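Local coordinates for protein 3-oxo-glucose-6-phosphate:glutamate aminotransferase (Bacillus subtilis subsp. subtilis, PDB 4K2M) that catalyses the reversible, pyridoxal phosphate-dependent transamination between glutamate and 3-dehydro-glucose 6-phosphate that yields kanosamine 6-phosphate, a step in antibiotic biosynthesis, at residues 65-73 with 373-381; 184-195 with 210-219. One frame throughout, in Å; residues are numbered along the deposited sequence.

Contact 1 (65-73 with 373-381); sequences EISKVPFLP and FGVQTDVYY. With O1G (3-deoxy-3-[(E)-({3-hydroxy-2-methyl-5-[(phosphonooxy)methyl]pyridin-4-yl}methylidene)amino]-6-O-phosphono-alpha-D-gluco pyranose), chain C; EDO (1,2-ethanediol), chain E.
F71 and Q376 interlock where two irregular loop segments lie side by side, their touching parts running in nearly the same direction. A single parallel bridge joins V69 to V375: V69 N donates to G374 O at 2.8 Å, and V69 O accepts from Q376 N. Past the bridge the side chain of Q376 takes over. Its CG lies anti to the backbone N (chi1 172°) and the chain runs on extended, which carries OE1 across to F71 N, 2.9 Å away in an almost straight bond (176°). A water donates to the same OE1 and accepts from L72 N, so the amide oxygen serves two successive backbone N-H groups, one directly and one through water. The F71 ring is the tightly packed part. D378 CB sits 4.0 Å from the F71 ring centroid, practically on the ring normal, while Q376 O lies at the ring edge, buried without a hydrogen-bond partner. The Y380 ring meets F71 obliquely, planes 34° apart, with F71 CE2 3.5 Å from Y380 CE1. The opposite end is looser: the exposed S67 and K68 meet F373 and G374 mainly through backbone atoms, and the K68 chain bends away. Beyond the packed end, 1,2-ethanediol, probably from the crystallisation liquor, covers a face of Y380 and gives a hydrogen bond to D378 OD2, and Y381 OH pairs with the sugar hydroxyl O2 of the external aldimine at 2.6 Å. The contact thus ties the loop between helix 53-57 and helix 80-93 to a substrate-binding segment of the aminotransferase fold. V69 packs on V429 of helix 423-441, T377 on helix 362-373, and F71 on H414 of strand 412-415.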
loop_
_atom_site.group_PDB
_atom_site.type_symbol
_atom_site.label_atom_id
_atom_site.label_comp_id
_atom_site.label_asym_id
_atom_site.label_seq_id
_atom_site.Cartn_x
_atom_site.Cartn_y
_atom_site.Cartn_z
ATOM N N GLU A 65 -2.760 31.757 -25.903
ATOM C CA GLU A 65 -2.275 30.869 -26.942
ATOM C C GLU A 65 -1.934 29.512 -26.360
ATOM O O GLU A 65 -1.245 29.406 -25.341
ATOM C CB GLU A 65 -1.057 31.435 -27.662
ATOM C CG GLU A 65 -0.677 30.593 -28.880
ATOM C CD GLU A 65 0.428 31.214 -29.706
ATOM O OE1 GLU A 65 1.481 31.570 -29.125
ATOM O OE2 GLU A 65 0.230 31.338 -30.937
ATOM N N ILE A 66 -2.428 28.479 -27.026
ATOM C CA ILE A 66 -2.164 27.114 -26.625
ATOM C C ILE A 66 -1.389 26.466 -27.766
ATOM O O ILE A 66 -1.900 26.405 -28.885
ATOM C CB ILE A 66 -3.482 26.353 -26.444
ATOM C CG1 ILE A 66 -4.384 27.063 -25.424
ATOM C CG2 ILE A 66 -3.200 24.914 -26.038
ATOM C CD1 ILE A 66 -3.719 27.285 -24.084
ATOM N N SER A 67 -0.164 26.006 -27.498
ATOM C CA SER A 67 0.626 25.318 -28.524
ATOM C C SER A 67 0.715 23.814 -28.276
ATOM O O SER A 67 1.080 23.040 -29.171
ATOM C CB SER A 67 2.031 25.906 -28.610
ATOM O OG SER A 67 2.789 25.567 -27.465
ATOM N N LYS A 68 0.385 23.394 -27.060
ATOM C CA LYS A 68 0.332 21.966 -26.766
ATOM C C LYS A 68 -0.701 21.678 -25.683
ATOM O O LYS A 68 -0.982 22.532 -24.826
ATOM C CB LYS A 68 1.709 21.435 -26.384
ATOM C CG LYS A 68 2.101 21.686 -24.962
ATOM C CD LYS A 68 3.348 20.897 -24.597
ATOM C CE LYS A 68 3.205 20.290 -23.205
ATOM N NZ LYS A 68 2.729 21.297 -22.215
ATOM N N VAL A 69 -1.298 20.492 -25.755
ATOM C CA VAL A 69 -2.302 20.077 -24.790
ATOM C C VAL A 69 -1.945 18.663 -24.347
ATOM O O VAL A 69 -2.219 17.697 -25.060
ATOM C CB VAL A 69 -3.709 20.049 -25.408
ATOM C CG1 VAL A 69 -4.738 19.605 -24.376
ATOM C CG2 VAL A 69 -4.102 21.422 -25.960
ATOM N N PRO A 70 -1.291 18.544 -23.185
ATOM C CA PRO A 70 -1.015 17.224 -22.608
ATOM C C PRO A 70 -2.317 16.531 -22.246
ATOM O O PRO A 70 -3.287 17.190 -21.880
ATOM C CB PRO A 70 -0.226 17.548 -21.335
ATOM C CG PRO A 70 0.240 18.959 -21.496
ATOM C CD PRO A 70 -0.760 19.645 -22.358
ATOM N N PHE A 71 -2.354 15.210 -22.351
ATOM C CA PHE A 71 -3.569 14.489 -22.021
ATOM C C PHE A 71 -3.875 14.548 -20.520
ATOM O O PHE A 71 -5.017 14.781 -20.107
ATOM C CB PHE A 71 -3.451 13.027 -22.478
ATOM C CG PHE A 71 -4.662 12.211 -22.156
ATOM C CD1 PHE A 71 -5.790 12.260 -22.974
ATOM C CD2 PHE A 71 -4.687 11.396 -21.025
ATOM C CE1 PHE A 71 -6.920 11.510 -22.665
ATOM C CE2 PHE A 71 -5.803 10.662 -20.709
ATOM C CZ PHE A 71 -6.929 10.707 -21.532
ATOM N N LEU A 72 -2.859 14.321 -19.696
ATOM C CA LEU A 72 -3.077 14.260 -18.251
ATOM C C LEU A 72 -1.809 14.631 -17.505
ATOM O O LEU A 72 -1.091 13.758 -17.017
ATOM C CB LEU A 72 -3.542 12.856 -17.827
ATOM C CG LEU A 72 -4.013 12.737 -16.370
ATOM C CD1 LEU A 72 -5.316 13.509 -16.156
ATOM C CD2 LEU A 72 -4.176 11.273 -15.972
ATOM N N PRO A 73 -1.540 15.939 -17.394
ATOM C CA PRO A 73 -0.365 16.438 -16.669
ATOM C C PRO A 73 -0.603 16.272 -15.166
ATOM O O PRO A 73 -1.426 16.988 -14.584
ATOM C CB PRO A 73 -0.301 17.921 -17.075
ATOM C CG PRO A 73 -1.699 18.275 -17.471
ATOM C CD PRO A 73 -2.379 17.021 -17.943
ATOM N N PHE A 373 -1.017 19.779 -34.145
ATOM C CA PHE A 373 -1.595 20.712 -33.182
ATOM C C PHE A 373 -1.139 20.561 -31.740
ATOM O O PHE A 373 -1.580 21.319 -30.874
ATOM C CB PHE A 373 -3.124 20.670 -33.264
ATOM C CG PHE A 373 -3.646 20.898 -34.644
ATOM C CD1 PHE A 373 -3.441 22.115 -35.284
ATOM C CD2 PHE A 373 -4.319 19.896 -35.315
ATOM C CE1 PHE A 373 -3.916 22.325 -36.573
ATOM C CE2 PHE A 373 -4.802 20.100 -36.598
ATOM C CZ PHE A 373 -4.601 21.322 -37.226
ATOM N N GLY A 374 -0.247 19.610 -31.488
ATOM C CA GLY A 374 0.288 19.418 -30.148
ATOM C C GLY A 374 -0.765 18.878 -29.188
ATOM O O GLY A 374 -0.602 18.958 -27.961
ATOM N N VAL A 375 -1.832 18.312 -29.742
ATOM C CA VAL A 375 -2.917 17.755 -28.924
ATOM C C VAL A 375 -2.693 16.272 -28.648
ATOM O O VAL A 375 -2.705 15.458 -29.570
ATOM C CB VAL A 375 -4.279 17.949 -29.616
ATOM C CG1 VAL A 375 -5.387 17.204 -28.866
ATOM C CG2 VAL A 375 -4.614 19.437 -29.695
ATOM N N GLN A 376 -2.505 15.923 -27.375
ATOM C CA GLN A 376 -2.268 14.530 -26.987
ATOM C C GLN A 376 -3.571 13.838 -26.598
ATOM O O GLN A 376 -4.378 14.371 -25.830
ATOM C CB GLN A 376 -1.253 14.474 -25.832
ATOM C CG GLN A 376 -1.062 13.089 -25.221
ATOM C CD GLN A 376 0.021 13.042 -24.136
ATOM O OE1 GLN A 376 0.059 13.877 -23.222
ATOM N NE2 GLN A 376 0.902 12.048 -24.235
ATOM N N THR A 377 -3.786 12.666 -27.175
ATOM C CA THR A 377 -4.943 11.836 -26.855
ATOM C C THR A 377 -4.390 10.496 -26.387
ATOM O O THR A 377 -3.171 10.280 -26.385
ATOM C CB THR A 377 -5.874 11.647 -28.067
ATOM O OG1 THR A 377 -5.112 11.163 -29.184
ATOM C CG2 THR A 377 -6.548 12.976 -28.446
ATOM N N ASP A 378 -5.266 9.590 -25.984
ATOM C CA ASP A 378 -4.800 8.305 -25.485
ATOM C C ASP A 378 -5.885 7.265 -25.664
ATOM O O ASP A 378 -7.032 7.590 -25.990
ATOM C CB ASP A 378 -4.426 8.413 -24.006
ATOM C CG ASP A 378 -3.321 7.456 -23.606
ATOM O OD1 ASP A 378 -3.066 6.486 -24.350
ATOM O OD2 ASP A 378 -2.719 7.674 -22.536
ATOM N N VAL A 379 -5.522 6.007 -25.445
ATOM C CA VAL A 379 -6.491 4.917 -25.522
ATOM C C VAL A 379 -6.382 4.080 -24.251
ATOM O O VAL A 379 -5.407 3.361 -24.063
ATOM C CB VAL A 379 -6.273 4.056 -26.787
ATOM C CG1 VAL A 379 -7.177 2.795 -26.765
ATOM C CG2 VAL A 379 -6.565 4.870 -28.052
ATOM N N TYR A 380 -7.357 4.215 -23.354
ATOM C CA TYR A 380 -7.411 3.384 -22.139
ATOM C C TYR A 380 -8.323 2.200 -22.445
ATOM O O TYR A 380 -9.548 2.389 -22.543
ATOM C CB TYR A 380 -8.016 4.203 -20.979
ATOM C CG TYR A 380 -7.088 5.236 -20.347
ATOM C CD1 TYR A 380 -6.533 6.269 -21.098
ATOM C CD2 TYR A 380 -6.805 5.196 -18.982
ATOM C CE1 TYR A 380 -5.680 7.210 -20.509
ATOM C CE2 TYR A 380 -5.982 6.138 -18.382
ATOM C CZ TYR A 380 -5.417 7.142 -19.154
ATOM O OH TYR A 380 -4.588 8.069 -18.554
ATOM N N TYR A 381 -7.797 0.975 -22.590
ATOM C CA TYR A 381 -6.404 0.581 -22.381
ATOM C C TYR A 381 -5.944 -0.117 -23.657
ATOM O O TYR A 381 -6.771 -0.526 -24.469
ATOM C CB TYR A 381 -6.316 -0.364 -21.161
ATOM C CG TYR A 381 -6.789 0.372 -19.926
ATOM C CD1 TYR A 381 -5.903 1.116 -19.168
ATOM C CD2 TYR A 381 -8.140 0.395 -19.575
ATOM C CE1 TYR A 381 -6.337 1.846 -18.056
ATOM C CE2 TYR A 381 -8.586 1.126 -18.469
ATOM C CZ TYR A 381 -7.675 1.841 -17.718
ATOM O OH TYR A 381 -8.097 2.565 -16.616
HETATM P P O1G C . -5.769 0.899 -7.892
HETATM C C3A O1G C . -9.200 0.956 -12.581
HETATM O O3 O1G C . -9.095 1.961 -13.484
HETATM C C1 O1G C . -4.037 3.934 -14.817
HETATM N "N1'" O1G C . -10.337 -0.901 -11.656
HETATM C C2 O1G C . -5.339 3.230 -14.427
HETATM O O2 O1G C . -6.359 3.940 -15.208
HETATM C C9A O1G C . -10.284 0.073 -12.580
HETATM C C2A O1G C . -11.427 0.170 -13.576
HETATM C C3 O1G C . -5.643 3.283 -12.920
HETATM N "N3'" O1G C . -6.758 2.337 -12.737
HETATM O O1 O1G C . -4.146 5.361 -14.699
HETATM C C4 O1G C . -4.408 2.940 -12.064
HETATM O O4 O1G C . -4.774 3.506 -10.791
HETATM C C4A O1G C . -8.190 0.829 -11.644
HETATM C C4B O1G C . -7.020 1.732 -11.639
HETATM C C5 O1G C . -3.232 3.776 -12.568
HETATM O O5 O1G C . -2.968 3.523 -13.954
HETATM C C5A O1G C . -8.267 -0.192 -10.701
HETATM C C5T O1G C . -7.242 -0.494 -9.595
HETATM C C6 O1G C . -1.912 3.399 -11.957
HETATM C C6A O1G C . -9.356 -1.050 -10.738
HETATM O OP1 O1G C . -5.317 -0.472 -7.439
HETATM O OP2 O1G C . -6.181 1.782 -6.762
HETATM O OP3 O1G C . -4.783 1.524 -8.906
HETATM O OP4 O1G C . -7.175 0.634 -8.692
HETATM O O6 O1G C . -0.880 4.281 -12.192
HETATM P "P'" O1G C . 0.264 4.519 -11.087
HETATM O OP6 O1G C . -0.448 5.098 -9.883
HETATM O OP7 O1G C . 0.952 3.201 -10.811
HETATM O OP8 O1G C . 1.175 5.529 -11.789
HETATM C C1 EDO E . -3.637 4.168 -20.175
HETATM O O1 EDO E . -2.608 3.894 -19.215
HETATM C C2 EDO E . -3.011 4.283 -21.566
HETATM O O2 EDO E . -1.963 5.255 -21.493
HETATM O O HOH W 1 -0.133 13.496 -20.390
#

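Contact 2 (184-195 with 210-219); sequences IEEAITPYTKFI and IRQIANRYKL
L219 CA comes 5.1 Å from K193 CA where the chain leaving helix 207-217 passes strand 192-195, and E185 and I213 are nearest at the other end, 6.9 Å between CA atoms. This is the helix-on-strand packing of a beta-alpha-beta unit, strand 192-195, helix 207-217 and strand 220-224, in the mixed sheet of the aminotransferase fold. A Schellman motif, with K218 at positive phi, follows the helix and L219 turns inward, its CD1 meeting I188 CD1 tip to tip and also touching T192 CG2 and I195 CG1. I195 extends the apolar layer along the helix, with CG2 against I210 CG2 and CD1 against A214 CB. From residues 184-187, whose backbone angles are helical though the regular bonds are missing, I184 crosses I210 at about a right angle, CD1 to CG1 3.9 Å. I188 fills the middle: CG1 is anti to the carbonyl carbon (chi1 -65°), and CD1 reaches I213 CG2 and the face of the Y217 ring, 3.7 Å from its centroid. On the exposed side, the extended E185 chain brings OE1 to the edge of that ring, where the modelled 2.4 Å from Y217 OH to E185 OE1 is doubtfully short for a hydrogen bond.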
loop_
_atom_site.group_PDB
_atom_site.type_symbol
_atom_site.label_atom_id
_atom_site.label_comp_id
_atom_site.label_asym_id
_atom_site.label_seq_id
_atom_site.Cartn_x
_atom_site.Cartn_y
_atom_site.Cartn_z
ATOM N N ILE A 184 -24.444 -12.010 -20.246
ATOM C CA ILE A 184 -23.931 -12.607 -19.023
ATOM C C ILE A 184 -24.476 -14.017 -18.836
ATOM O O ILE A 184 -23.728 -14.945 -18.522
ATOM C CB ILE A 184 -24.279 -11.727 -17.804
ATOM C CG1 ILE A 184 -23.495 -10.416 -17.885
ATOM C CG2 ILE A 184 -23.976 -12.461 -16.497
ATOM C CD1 ILE A 184 -23.881 -9.406 -16.786
ATOM N N GLU A 185 -25.777 -14.182 -19.041
ATOM C CA GLU A 185 -26.418 -15.455 -18.743
ATOM C C GLU A 185 -25.819 -16.600 -19.565
ATOM O O GLU A 185 -25.594 -17.695 -19.049
ATOM C CB GLU A 185 -27.935 -15.353 -18.959
ATOM C CG GLU A 185 -28.652 -16.665 -18.717
ATOM C CD GLU A 185 -30.161 -16.507 -18.738
ATOM O OE1 GLU A 185 -30.853 -17.362 -18.153
ATOM O OE2 GLU A 185 -30.645 -15.524 -19.337
ATOM N N GLU A 186 -25.522 -16.321 -20.829
ATOM C CA GLU A 186 -24.858 -17.291 -21.716
ATOM C C GLU A 186 -23.552 -17.875 -21.117
ATOM O O GLU A 186 -23.223 -19.039 -21.345
ATOM C CB GLU A 186 -24.590 -16.606 -23.076
ATOM C CG GLU A 186 -23.553 -17.275 -23.965
ATOM C CD GLU A 186 -23.402 -16.594 -25.327
ATOM O OE1 GLU A 186 -23.393 -15.342 -25.381
ATOM O OE2 GLU A 186 -23.288 -17.316 -26.345
ATOM N N ALA A 187 -22.819 -17.077 -20.338
ATOM C CA ALA A 187 -21.521 -17.504 -19.809
ATOM C C ALA A 187 -21.599 -18.255 -18.481
ATOM O O ALA A 187 -20.591 -18.745 -17.974
ATOM C CB ALA A 187 -20.587 -16.300 -19.670
ATOM N N ILE A 188 -22.790 -18.329 -17.900
ATOM C CA ILE A 188 -22.926 -18.934 -16.574
ATOM C C ILE A 188 -22.766 -20.456 -16.666
ATOM O O ILE A 188 -23.287 -21.077 -17.593
ATOM C CB ILE A 188 -24.280 -18.537 -15.933
ATOM C CG1 ILE A 188 -24.323 -17.031 -15.674
ATOM C CG2 ILE A 188 -24.514 -19.292 -14.619
ATOM C CD1 ILE A 188 -25.670 -16.521 -15.209
ATOM N N THR A 189 -21.998 -21.034 -15.736
ATOM C CA THR A 189 -21.747 -22.476 -15.672
ATOM C C THR A 189 -21.954 -22.873 -14.220
ATOM O O THR A 189 -22.187 -22.001 -13.373
ATOM C CB THR A 189 -20.299 -22.821 -16.097
ATOM O OG1 THR A 189 -19.388 -22.444 -15.056
ATOM C CG2 THR A 189 -19.922 -22.123 -17.396
ATOM N N PRO A 190 -21.862 -24.176 -13.903
ATOM C CA PRO A 190 -21.967 -24.501 -12.475
ATOM C C PRO A 190 -20.826 -23.942 -11.632
ATOM O O PRO A 190 -20.955 -23.922 -10.404
ATOM C CB PRO A 190 -21.895 -26.032 -12.463
ATOM C CG PRO A 190 -22.454 -26.429 -13.796
ATOM C CD PRO A 190 -21.924 -25.386 -14.748
ATOM N N TYR A 191 -19.732 -23.504 -12.260
ATOM C CA TYR A 191 -18.631 -22.921 -11.492
ATOM C C TYR A 191 -18.758 -21.414 -11.264
ATOM O O TYR A 191 -17.984 -20.843 -10.485
ATOM C CB TYR A 191 -17.283 -23.256 -12.127
ATOM C CG TYR A 191 -16.839 -24.659 -11.805
ATOM C CD1 TYR A 191 -15.622 -24.896 -11.187
ATOM C CD2 TYR A 191 -17.662 -25.742 -12.075
ATOM C CE1 TYR A 191 -15.226 -26.184 -10.872
ATOM C CE2 TYR A 191 -17.280 -27.028 -11.763
ATOM C CZ TYR A 191 -16.063 -27.244 -11.165
ATOM O OH TYR A 191 -15.686 -28.531 -10.860
ATOM N N THR A 192 -19.722 -20.769 -11.919
ATOM C CA THR A 192 -19.864 -19.312 -11.790
ATOM C C THR A 192 -20.332 -18.966 -10.380
ATOM O O THR A 192 -21.322 -19.507 -9.895
ATOM C CB THR A 192 -20.898 -18.734 -12.771
ATOM O OG1 THR A 192 -20.644 -19.237 -14.085
ATOM C CG2 THR A 192 -20.828 -17.173 -12.776
ATOM N N LYS A 193 -19.626 -18.057 -9.721
ATOM C CA LYS A 193 -20.019 -17.632 -8.387
ATOM C C LYS A 193 -20.206 -16.125 -8.323
ATOM O O LYS A 193 -20.939 -15.628 -7.468
ATOM C CB LYS A 193 -18.983 -18.098 -7.351
ATOM C CG LYS A 193 -18.904 -19.620 -7.174
ATOM C CD LYS A 193 -20.276 -20.201 -6.848
ATOM C CE LYS A 193 -20.219 -21.710 -6.593
ATOM N NZ LYS A 193 -19.534 -22.428 -7.698
ATOM N N PHE A 194 -19.567 -15.398 -9.244
ATOM C CA PHE A 194 -19.548 -13.930 -9.184
ATOM C C PHE A 194 -19.798 -13.260 -10.521
ATOM O O PHE A 194 -19.417 -13.790 -11.562
ATOM C CB PHE A 194 -18.167 -13.449 -8.723
ATOM C CG PHE A 194 -17.785 -13.944 -7.367
ATOM C CD1 PHE A 194 -18.165 -13.242 -6.235
ATOM C CD2 PHE A 194 -17.052 -15.109 -7.222
ATOM C CE1 PHE A 194 -17.821 -13.707 -4.973
ATOM C CE2 PHE A 194 -16.701 -15.575 -5.961
ATOM C CZ PHE A 194 -17.084 -14.872 -4.839
ATOM N N ILE A 195 -20.404 -12.077 -10.478
ATOM C CA ILE A 195 -20.371 -11.149 -11.600
ATOM C C ILE A 195 -19.604 -9.916 -11.130
ATOM O O ILE A 195 -19.885 -9.391 -10.051
ATOM C CB ILE A 195 -21.768 -10.689 -12.021
ATOM C CG1 ILE A 195 -22.685 -11.891 -12.272
ATOM C CG2 ILE A 195 -21.673 -9.874 -13.286
ATOM C CD1 ILE A 195 -24.113 -11.478 -12.697
ATOM N N ILE A 210 -28.159 -6.596 -14.229
ATOM C CA ILE A 210 -27.153 -7.493 -13.677
ATOM C C ILE A 210 -27.644 -8.170 -12.391
ATOM O O ILE A 210 -27.478 -9.374 -12.220
ATOM C CB ILE A 210 -25.800 -6.749 -13.467
ATOM C CG1 ILE A 210 -25.224 -6.332 -14.824
ATOM C CG2 ILE A 210 -24.810 -7.636 -12.705
ATOM C CD1 ILE A 210 -23.974 -5.430 -14.736
ATOM N N ARG A 211 -28.269 -7.406 -11.495
ATOM C CA ARG A 211 -28.780 -7.969 -10.240
ATOM C C ARG A 211 -29.906 -8.980 -10.496
ATOM O O ARG A 211 -30.016 -9.998 -9.805
ATOM C CB ARG A 211 -29.239 -6.829 -9.306
ATOM C CG ARG A 211 -30.054 -7.245 -8.070
ATOM C CD ARG A 211 -29.415 -8.390 -7.314
ATOM N NE ARG A 211 -28.166 -8.023 -6.666
ATOM C CZ ARG A 211 -27.412 -8.869 -5.970
ATOM N NH1 ARG A 211 -27.773 -10.139 -5.841
ATOM N NH2 ARG A 211 -26.293 -8.448 -5.408
ATOM N N GLN A 212 -30.745 -8.715 -11.487
ATOM C CA GLN A 212 -31.785 -9.688 -11.817
ATOM C C GLN A 212 -31.185 -11.028 -12.228
ATOM O O GLN A 212 -31.667 -12.079 -11.810
ATOM C CB GLN A 212 -32.695 -9.160 -12.922
ATOM C CG GLN A 212 -33.635 -8.073 -12.447
ATOM C CD GLN A 212 -34.312 -7.353 -13.599
ATOM O OE1 GLN A 212 -34.105 -7.694 -14.766
ATOM N NE2 GLN A 212 -35.125 -6.350 -13.276
ATOM N N ILE A 213 -30.140 -10.994 -13.048
ATOM C CA ILE A 213 -29.447 -12.223 -13.429
ATOM C C ILE A 213 -28.781 -12.881 -12.229
ATOM O O ILE A 213 -28.893 -14.095 -12.031
ATOM C CB ILE A 213 -28.409 -11.974 -14.529
ATOM C CG1 ILE A 213 -29.121 -11.454 -15.779
ATOM C CG2 ILE A 213 -27.643 -13.264 -14.850
ATOM C CD1 ILE A 213 -28.198 -10.906 -16.837
ATOM N N ALA A 214 -28.076 -12.084 -11.430
ATOM C CA ALA A 214 -27.415 -12.611 -10.236
ATOM C C ALA A 214 -28.407 -13.292 -9.289
ATOM O O ALA A 214 -28.115 -14.358 -8.759
ATOM C CB ALA A 214 -26.658 -11.514 -9.511
ATOM N N ASN A 215 -29.569 -12.680 -9.074
ATOM C CA ASN A 215 -30.560 -13.288 -8.184
ATOM C C ASN A 215 -31.074 -14.606 -8.738
ATOM O O ASN A 215 -31.235 -15.578 -7.999
ATOM C CB ASN A 215 -31.733 -12.346 -7.938
ATOM C CG ASN A 215 -31.379 -11.211 -7.005
ATOM O OD1 ASN A 215 -30.322 -11.230 -6.369
ATOM N ND2 ASN A 215 -32.265 -10.226 -6.903
ATOM N N ARG A 216 -31.312 -14.638 -10.045
ATOM C CA ARG A 216 -31.815 -15.853 -10.695
ATOM C C ARG A 216 -30.839 -17.011 -10.526
ATOM O O ARG A 216 -31.248 -18.148 -10.291
ATOM C CB ARG A 216 -32.107 -15.590 -12.182
ATOM C CG ARG A 216 -32.866 -16.712 -12.904
ATOM C CD ARG A 216 -34.347 -16.723 -12.500
ATOM N NE ARG A 216 -35.128 -17.696 -13.268
ATOM C CZ ARG A 216 -35.872 -17.390 -14.326
ATOM N NH1 ARG A 216 -35.951 -16.130 -14.747
ATOM N NH2 ARG A 216 -36.546 -18.347 -14.956
ATOM N N TYR A 217 -29.543 -16.718 -10.600
ATOM C CA TYR A 217 -28.528 -17.769 -10.569
ATOM C C TYR A 217 -27.763 -17.871 -9.258
ATOM O O TYR A 217 -26.806 -18.647 -9.160
ATOM C CB TYR A 217 -27.563 -17.590 -11.741
ATOM C CG TYR A 217 -28.199 -17.940 -13.066
ATOM C CD1 TYR A 217 -28.172 -19.248 -13.538
ATOM C CD2 TYR A 217 -28.850 -16.974 -13.826
ATOM C CE1 TYR A 217 -28.763 -19.584 -14.748
ATOM C CE2 TYR A 217 -29.449 -17.297 -15.042
ATOM C CZ TYR A 217 -29.393 -18.615 -15.488
ATOM O OH TYR A 217 -29.971 -18.971 -16.682
ATOM N N LYS A 218 -28.208 -17.108 -8.257
ATOM C CA LYS A 218 -27.606 -17.121 -6.927
ATOM C C LYS A 218 -26.128 -16.771 -7.011
ATOM O O LYS A 218 -25.288 -17.435 -6.398
ATOM C CB LYS A 218 -27.812 -18.480 -6.235
ATOM C CG LYS A 218 -29.250 -18.694 -5.747
ATOM C CD LYS A 218 -29.495 -17.914 -4.469
ATOM C CE LYS A 218 -30.978 -17.729 -4.186
ATOM N NZ LYS A 218 -31.179 -16.774 -3.051
ATOM N N LEU A 219 -25.822 -15.737 -7.795
ATOM C CA LEU A 219 -24.449 -15.233 -7.890
ATOM C C LEU A 219 -24.291 -14.007 -6.992
ATOM O O LEU A 219 -25.261 -13.315 -6.682
ATOM C CB LEU A 219 -24.117 -14.856 -9.339
ATOM C CG LEU A 219 -24.454 -15.939 -10.373
ATOM C CD1 LEU A 219 -24.167 -15.461 -11.801
ATOM C CD2 LEU A 219 -23.660 -17.182 -10.089
#

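How the contacts relate
The two contacts lie on opposite sides of the chain's centre, 41 Å apart between their own centres and about 17 Å at the nearest atoms, and nowhere touch. Contact 1 closes a loop of 299 residues within which contact 2 is nested, so a long-range tie encloses a short-range one. Their relation to the active site differs: contact 1 reaches it through Y380 and Y381, in a pocket that T100, Y276 and K284 of the second subunit complete, whereas contact 2 lies away from it, the I210 side chain about 14 Å from the aldimine. Contact 2 belongs to the central sheet, which also contributes S244 to cofactor binding.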